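Local structure of xylanase 10C (Pseudomonas cellulosa, 1GNY) at residues V7-G12 with K143-T148; T53-V58 with I112-D117; V58-V63 with T107-I112. The protein binds xylan and xylooligosaccharides through this N-terminal family 15 carbohydrate-binding module, while its C-terminal domain cleaves internal linkages of the xylan backbone. All blocks are in the same frame, centred on the assembly; numbering follows the deposited sequence.

Interaction 1: residues V7-G12 with K143-T148; sequences VDMANG and KSVTIT
Val7 and Val145 lie side by side, their side chains pointing the same way. Val7 CG2 rests on Val145 CG1 at 3.9 Å. In Val7 it is CG1 that stands anti to the backbone N (chi1 175°); CG2 lies beside that N, close to the strand. The same methyl makes a looser contact with Ile147 CD1. Beside these branches one direct backbone bond joins the chains. Val7 N donates to Val145 O at 3.1 Å, with an N-H...O angle of 172°. Water 1 carries on where the chains part: it donates to Val7 O (2.7 Å) and accepts from Val145 N (3.0 Å).

Met9 meets the strand nearer its start, at Lys143 and Ser144. Its chain bends at both chi2 and chi3, which lays SD and CE against the backbone of these two residues. CG meets Lys143 O at 3.5 Å, and SD lies 4.0 Å from Ser144 CA. SD also borders Val145 CG2, more loosely. With an alanine here the thioether would be gone, and a gap would probably open over the backbone of Lys143 and Ser144. The loop bearing Met9 is shaped by Asp8. Asp8 OD1 accepts from Ala10 N in an Asx turn, while OD2 takes Asn11 ND2 at 2.9 Å.

Lys143 and Ser144 form a classic beta bulge opposite Val62, and Lys143 NZ pairs with Asp105. Strand 139-149 runs between strands 2-6 and 58-65. Phe46 of strand 42-48, in the other sheet, packs on both Val7 and Val145, and Trp13 touches the same two valines.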
# COMPACT_ATOMS: atom_id res chain seq x y z
N VAL A 7 2.65 -0.15 -11.54
CA VAL A 7 1.65 0.88 -11.21
C VAL A 7 2.12 2.30 -11.57
O VAL A 7 3.27 2.71 -11.29
CB VAL A 7 1.28 0.80 -9.69
CG1 VAL A 7 0.32 1.93 -9.23
CG2 VAL A 7 0.71 -0.57 -9.33
N ASP A 8 1.21 3.05 -12.19
CA ASP A 8 1.46 4.46 -12.53
C ASP A 8 1.64 5.28 -11.25
O ASP A 8 0.79 5.24 -10.36
CB ASP A 8 0.26 4.99 -13.34
CG ASP A 8 0.49 6.34 -13.96
OD1 ASP A 8 1.52 6.99 -13.72
OD2 ASP A 8 -0.35 6.78 -14.76
N MET A 9 2.77 5.97 -11.18
CA MET A 9 3.14 6.79 -10.02
C MET A 9 2.89 8.28 -10.22
O MET A 9 3.22 9.09 -9.34
CB MET A 9 4.59 6.55 -9.60
CG MET A 9 4.91 5.08 -9.28
SD MET A 9 3.86 4.34 -8.01
CE MET A 9 4.17 5.41 -6.62
N ALA A 10 2.34 8.64 -11.38
CA ALA A 10 2.02 10.06 -11.70
C ALA A 10 0.53 10.39 -11.80
O ALA A 10 0.17 11.58 -11.95
CB ALA A 10 2.70 10.47 -13.01
N ASN A 11 -0.32 9.36 -11.75
CA ASN A 11 -1.78 9.49 -11.82
C ASN A 11 -2.44 8.39 -11.04
O ASN A 11 -1.85 7.34 -10.81
CB ASN A 11 -2.27 9.32 -13.27
CG ASN A 11 -1.56 10.22 -14.25
OD1 ASN A 11 -1.95 11.39 -14.43
ND2 ASN A 11 -0.52 9.69 -14.92
N GLY A 12 -3.69 8.63 -10.66
CA GLY A 12 -4.50 7.60 -10.07
C GLY A 12 -4.37 7.35 -8.57
O GLY A 12 -5.08 6.49 -8.05
N LYS A 143 8.06 5.18 -4.26
CA LYS A 143 8.76 5.37 -5.56
C LYS A 143 8.17 4.49 -6.68
O LYS A 143 8.12 4.91 -7.85
CB LYS A 143 10.28 5.10 -5.41
CG LYS A 143 10.96 6.08 -4.51
CD LYS A 143 12.47 6.01 -4.61
CE LYS A 143 13.13 7.30 -4.19
NZ LYS A 143 14.61 7.17 -4.31
N SER A 144 7.77 3.27 -6.32
CA SER A 144 7.23 2.30 -7.29
C SER A 144 6.43 1.21 -6.59
O SER A 144 6.68 0.88 -5.41
CB SER A 144 8.37 1.64 -8.09
OG SER A 144 9.19 0.78 -7.27
N VAL A 145 5.48 0.65 -7.35
CA VAL A 145 4.70 -0.50 -6.88
C VAL A 145 4.62 -1.51 -8.02
O VAL A 145 4.22 -1.16 -9.12
CB VAL A 145 3.28 -0.14 -6.43
CG1 VAL A 145 2.51 -1.36 -5.97
CG2 VAL A 145 3.31 0.94 -5.33
N THR A 146 5.06 -2.74 -7.78
CA THR A 146 4.96 -3.76 -8.81
C THR A 146 4.22 -4.97 -8.26
O THR A 146 4.50 -5.43 -7.13
CB THR A 146 6.28 -4.07 -9.56
OG1 THR A 146 6.79 -5.35 -9.26
CG2 THR A 146 7.35 -3.11 -9.32
N ILE A 147 3.24 -5.43 -9.02
CA ILE A 147 2.38 -6.55 -8.60
C ILE A 147 2.64 -7.73 -9.54
O ILE A 147 2.41 -7.61 -10.73
CB ILE A 147 0.90 -6.16 -8.55
CG1 ILE A 147 0.73 -4.97 -7.58
CG2 ILE A 147 0.03 -7.35 -8.12
CD1 ILE A 147 -0.64 -4.35 -7.53
N THR A 148 3.06 -8.84 -8.98
CA THR A 148 3.32 -10.06 -9.77
C THR A 148 2.22 -11.07 -9.50
O THR A 148 2.11 -11.59 -8.39
CB THR A 148 4.69 -10.65 -9.44
OG1 THR A 148 5.71 -9.69 -9.75
CG2 THR A 148 5.04 -11.82 -10.36
O HOH W 1 5.55 1.70 -10.20

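Interaction 2: residues T53-V58 with I112-D117; sequences TLEDAV and IDEDDD
Glu55 OE1 accepts from Glu114 N through its syn lone pair, at 2.9 Å and with an N-H...O angle of 167°. Water 2 also donates to this oxygen, at 2.6 Å, and to Asp113 OD1. Glu55 OE2 takes the backbone N of Phe119. Backbone N-H groups thus hold both oxygens and fix the rotation of the carboxylate. The chain gets there by a bend at chi2 (-67°). This lays the group against the backbone of Asp117, with Glu55 OE2 3.4 Å from Asp117 CA.

Two backbone bonds join the segments further back. Asp56 N donates to Ile112 O at 2.7 Å, a bent bond (135°). Ile112 N donates to Ala57 O at 2.9 Å. Between them Ile112 sits on the turn: its CB and CG2 each lie 3.5 Å from Leu54 O, and its CD1 touches Leu54 CB.

The outer side of the contact is acidic. Asp56 OD1 and Asp113 OD1 are 4.0 Å apart, their carboxylates turned obliquely. Water 3 donates to Asp56 OD1 and weakly to Asp113 OD1. The like charges may raise the pKa of either aspartate slightly, though both are exposed. Glu114 turns its carboxylate away, to Lys118.

Two beta turns meet here, a type II turn from Leu54 to Ala57 and a type I turn from Glu114 to Asp117. The two backbone bonds of Ile112 carry the antiparallel pairing of strands 58-65 and 106-111 as far as the first turn. Beyond it a buried glutamate, Glu55, ties the two connecting loops together by accepting main-chain N-H groups.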
# COMPACT_ATOMS: atom_id res chain seq x y z
N THR A 53 -7.58 -11.21 -10.62
CA THR A 53 -7.08 -12.55 -10.21
C THR A 53 -5.84 -12.28 -9.35
O THR A 53 -4.69 -12.45 -9.79
CB THR A 53 -6.76 -13.41 -11.40
OG1 THR A 53 -7.97 -13.61 -12.17
CG2 THR A 53 -6.33 -14.81 -10.98
N LEU A 54 -6.12 -11.77 -8.15
CA LEU A 54 -5.08 -11.33 -7.20
C LEU A 54 -4.69 -12.32 -6.11
O LEU A 54 -3.73 -12.07 -5.37
CB LEU A 54 -5.45 -9.96 -6.60
CG LEU A 54 -5.17 -8.77 -7.49
CD1 LEU A 54 -5.93 -7.53 -6.95
CD2 LEU A 54 -3.68 -8.48 -7.66
N GLU A 55 -5.36 -13.46 -6.02
CA GLU A 55 -4.96 -14.45 -5.00
C GLU A 55 -3.57 -14.97 -5.33
O GLU A 55 -3.28 -15.26 -6.50
CB GLU A 55 -5.98 -15.59 -4.90
CG GLU A 55 -7.31 -15.18 -4.28
CD GLU A 55 -7.19 -14.82 -2.80
OE1 GLU A 55 -6.22 -15.28 -2.14
OE2 GLU A 55 -8.06 -14.08 -2.31
N ASP A 56 -2.71 -15.05 -4.31
CA ASP A 56 -1.29 -15.48 -4.44
C ASP A 56 -0.40 -14.45 -5.19
O ASP A 56 0.75 -14.72 -5.51
CB ASP A 56 -1.17 -16.90 -5.04
CG ASP A 56 -1.86 -17.95 -4.17
OD1 ASP A 56 -1.71 -17.94 -2.95
OD2 ASP A 56 -2.60 -18.82 -4.64
N ALA A 57 -0.92 -13.24 -5.40
CA ALA A 57 -0.13 -12.16 -6.01
C ALA A 57 0.82 -11.58 -4.96
O ALA A 57 0.53 -11.60 -3.77
CB ALA A 57 -1.02 -11.05 -6.55
N VAL A 58 1.95 -11.07 -5.42
CA VAL A 58 2.95 -10.40 -4.57
C VAL A 58 3.04 -8.93 -4.92
O VAL A 58 3.34 -8.58 -6.06
CB VAL A 58 4.34 -11.04 -4.70
CG1 VAL A 58 5.34 -10.33 -3.81
CG2 VAL A 58 4.23 -12.52 -4.34
N ILE A 112 -0.80 -11.55 -1.17
CA ILE A 112 -2.25 -11.66 -1.00
C ILE A 112 -2.60 -13.15 -0.95
O ILE A 112 -2.32 -13.88 -1.89
CB ILE A 112 -3.03 -10.96 -2.15
CG1 ILE A 112 -2.77 -9.44 -2.15
CG2 ILE A 112 -4.52 -11.28 -2.06
CD1 ILE A 112 -3.27 -8.68 -3.42
N ASP A 113 -3.21 -13.59 0.14
CA ASP A 113 -3.60 -14.99 0.31
C ASP A 113 -4.78 -15.11 1.31
O ASP A 113 -4.57 -15.15 2.52
CB ASP A 113 -2.41 -15.80 0.79
CG ASP A 113 -2.70 -17.30 0.95
OD1 ASP A 113 -3.74 -17.80 0.46
OD2 ASP A 113 -1.92 -18.05 1.58
N GLU A 114 -5.99 -15.13 0.77
CA GLU A 114 -7.23 -15.28 1.55
C GLU A 114 -7.81 -16.68 1.34
O GLU A 114 -7.88 -17.20 0.23
CB GLU A 114 -8.26 -14.20 1.21
CG GLU A 114 -7.84 -12.79 1.66
CD GLU A 114 -7.87 -12.64 3.18
OE1 GLU A 114 -8.97 -12.62 3.76
OE2 GLU A 114 -6.79 -12.57 3.79
N ASP A 115 -8.23 -17.29 2.44
CA ASP A 115 -8.74 -18.68 2.41
C ASP A 115 -10.00 -18.85 1.53
O ASP A 115 -10.15 -19.87 0.86
CB ASP A 115 -9.01 -19.21 3.82
CG ASP A 115 -7.74 -19.44 4.63
OD1 ASP A 115 -6.64 -19.65 4.05
OD2 ASP A 115 -7.76 -19.43 5.88
N ASP A 116 -10.85 -17.83 1.48
CA ASP A 116 -12.08 -17.82 0.65
C ASP A 116 -11.91 -17.35 -0.81
O ASP A 116 -12.89 -17.16 -1.51
CB ASP A 116 -13.22 -17.04 1.32
CG ASP A 116 -12.97 -15.54 1.40
OD1 ASP A 116 -11.90 -15.05 0.98
OD2 ASP A 116 -13.82 -14.77 1.89
N ASP A 117 -10.67 -17.10 -1.22
CA ASP A 117 -10.34 -16.62 -2.59
C ASP A 117 -11.11 -15.35 -3.01
O ASP A 117 -11.41 -15.16 -4.19
CB ASP A 117 -10.51 -17.73 -3.65
CG ASP A 117 -9.48 -18.86 -3.52
OD1 ASP A 117 -8.44 -18.73 -2.82
OD2 ASP A 117 -9.65 -19.95 -4.12
O HOH W 2 -5.40 -17.72 -1.72
O HOH W 3 -2.19 -20.14 -1.49
O HOH W 4 -5.27 -19.38 -3.99

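Interaction 3: residues V58-V63 with T107-I112; sequences VIAMVV and TLTCTI
This is an antiparallel strand pair at the margin of a sheet. Strand 58-65 has strand 106-111 on one flank and strand 139-149 on the other. The axes of strands 58-63 and 107-111 approach to 4.6 Å, at 165° between their directions. Ile59 with Cys110 and Met61 with Leu108 are the hydrogen-bonded pairs. Each has two bonds: Ile59 N to Cys110 O and Cys110 N to Ile59 O, both 2.8 Å, then Met61 N to Leu108 O and Leu108 N to Met61 O. Val58 with Thr111, Ala60 with Thr109 and Val62 with Thr107 are the non-hydrogen-bonded pairs. CA-H groups face carbonyls between them, as with Thr109 CA and Ile59 O at 3.1 Å.

The two sheet faces differ sharply. Ile59, Met61, Leu108 and Cys110 point to the inside of the beta-sandwich of this CBM15 module. There they meet strand 75-82, through Ile78 and Leu76, and strand 126-133, through Val128 and Ile130. These strands belong to the opposite sheet, which contributes Gln81 and Gln127 to the xylooligosaccharide site. Cys110 is also bonded to Cys93 in a disulfide, which ties this strand to the region after strand 85-90.

Across the pair, Ile59 CD1 meets Ile112 CD1 at 3.8 Å, the two side chains crossing at a slant. Val63 and Leu108 cross at about a right angle, with Val63 CG2 3.9 Å from Leu108 CD1. Val63 holds CG2 between its backbone N and carbonyl carbon (chi1 of CG1 -55°), facing Leu108. The other face carries Val58, Ala60 and Val62 beside three exposed threonines. Thr109 CG2 packs on Ala60 CB at 4.1 Å. Thr111 OG1 lies 3.8 Å from Val58 CG2, and the hydroxyl oxygen of Thr107 is similarly placed against Val62 CG2.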
# COMPACT_ATOMS: atom_id res chain seq x y z
N VAL A 58 1.95 -11.07 -5.42
CA VAL A 58 2.95 -10.40 -4.57
C VAL A 58 3.04 -8.93 -4.92
O VAL A 58 3.34 -8.58 -6.06
CB VAL A 58 4.34 -11.04 -4.70
CG1 VAL A 58 5.34 -10.33 -3.81
CG2 VAL A 58 4.23 -12.52 -4.34
N ILE A 59 2.76 -8.07 -3.94
CA ILE A 59 2.90 -6.61 -4.07
C ILE A 59 4.28 -6.23 -3.54
O ILE A 59 4.63 -6.59 -2.40
CB ILE A 59 1.80 -5.88 -3.24
CG1 ILE A 59 0.41 -6.34 -3.66
CG2 ILE A 59 1.93 -4.36 -3.37
CD1 ILE A 59 -0.66 -6.00 -2.65
N ALA A 60 5.06 -5.53 -4.35
CA ALA A 60 6.37 -5.04 -3.91
C ALA A 60 6.40 -3.52 -4.05
O ALA A 60 6.16 -3.00 -5.15
CB ALA A 60 7.49 -5.66 -4.71
N MET A 61 6.67 -2.82 -2.95
CA MET A 61 6.75 -1.36 -2.96
C MET A 61 8.15 -0.87 -2.64
O MET A 61 8.72 -1.32 -1.67
CB MET A 61 5.77 -0.75 -1.94
CG MET A 61 4.35 -1.09 -2.20
SD MET A 61 3.26 0.17 -1.41
CE MET A 61 1.71 -0.54 -1.87
N VAL A 62 8.71 0.04 -3.44
CA VAL A 62 10.00 0.67 -3.07
C VAL A 62 9.58 1.96 -2.36
O VAL A 62 8.88 2.78 -2.97
CB VAL A 62 10.90 1.00 -4.24
CG1 VAL A 62 12.16 1.77 -3.77
CG2 VAL A 62 11.34 -0.29 -4.96
N VAL A 63 10.01 2.13 -1.12
CA VAL A 63 9.62 3.30 -0.31
C VAL A 63 10.79 4.03 0.33
O VAL A 63 11.87 3.47 0.42
CB VAL A 63 8.61 2.95 0.82
CG1 VAL A 63 7.40 2.25 0.24
CG2 VAL A 63 9.26 2.05 1.91
N THR A 107 12.60 -1.93 0.15
CA THR A 107 11.58 -2.68 -0.59
C THR A 107 10.75 -3.46 0.42
O THR A 107 11.28 -4.32 1.17
CB THR A 107 12.18 -3.64 -1.62
OG1 THR A 107 12.89 -2.89 -2.62
CG2 THR A 107 11.10 -4.36 -2.40
N LEU A 108 9.46 -3.17 0.43
CA LEU A 108 8.50 -3.86 1.28
C LEU A 108 7.58 -4.72 0.41
O LEU A 108 7.17 -4.30 -0.66
CB LEU A 108 7.66 -2.87 2.06
CG LEU A 108 8.45 -1.91 2.95
CD1 LEU A 108 7.52 -0.97 3.67
CD2 LEU A 108 9.32 -2.64 3.96
N THR A 109 7.29 -5.93 0.88
CA THR A 109 6.47 -6.86 0.11
C THR A 109 5.29 -7.39 0.91
O THR A 109 5.29 -7.43 2.16
CB THR A 109 7.29 -8.02 -0.50
OG1 THR A 109 7.71 -8.91 0.53
CG2 THR A 109 8.55 -7.57 -1.19
N CYS A 110 4.27 -7.81 0.15
CA CYS A 110 3.03 -8.30 0.72
C CYS A 110 2.42 -9.32 -0.20
O CYS A 110 2.18 -9.03 -1.37
CB CYS A 110 2.03 -7.16 0.91
SG CYS A 110 0.44 -7.65 1.59
N THR A 111 2.20 -10.53 0.31
CA THR A 111 1.53 -11.59 -0.47
C THR A 111 0.03 -11.62 -0.13
O THR A 111 -0.36 -11.73 1.03
CB THR A 111 2.14 -12.97 -0.21
OG1 THR A 111 3.49 -13.01 -0.66
CG2 THR A 111 1.47 -14.04 -1.04
N ILE A 112 -0.80 -11.55 -1.17
CA ILE A 112 -2.25 -11.66 -1.00
C ILE A 112 -2.60 -13.15 -0.95
O ILE A 112 -2.32 -13.88 -1.89
CB ILE A 112 -3.03 -10.96 -2.15
CG1 ILE A 112 -2.77 -9.44 -2.15
CG2 ILE A 112 -4.52 -11.28 -2.06
CD1 ILE A 112 -3.27 -8.68 -3.42

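Interactions 1 and 3 both reach the same sheet, their centres about 11 Å apart. Strand 139-149 of interaction 1 pairs directly with strand 58-65 of interaction 3, where Thr146 O faces Ala60 N. Interaction 2 lies just before strand 58-65 and just after strand 106-111, its centre about 14 Å from that of interaction 3 and about 19 Å from that of interaction 1. It shares Val58 and Ile112 with interaction 3, and its Leu54 packs on Ile147 of interaction 1. Along the chain 58-63 with 107-112 is nested inside 53-58 with 112-117, and both inside 7-12 with 143-148. Residues near the N-terminus, middle and C-terminus thus meet in one sheet and its loops, across the sandwich from the sheet carrying Gln81 and Gln127.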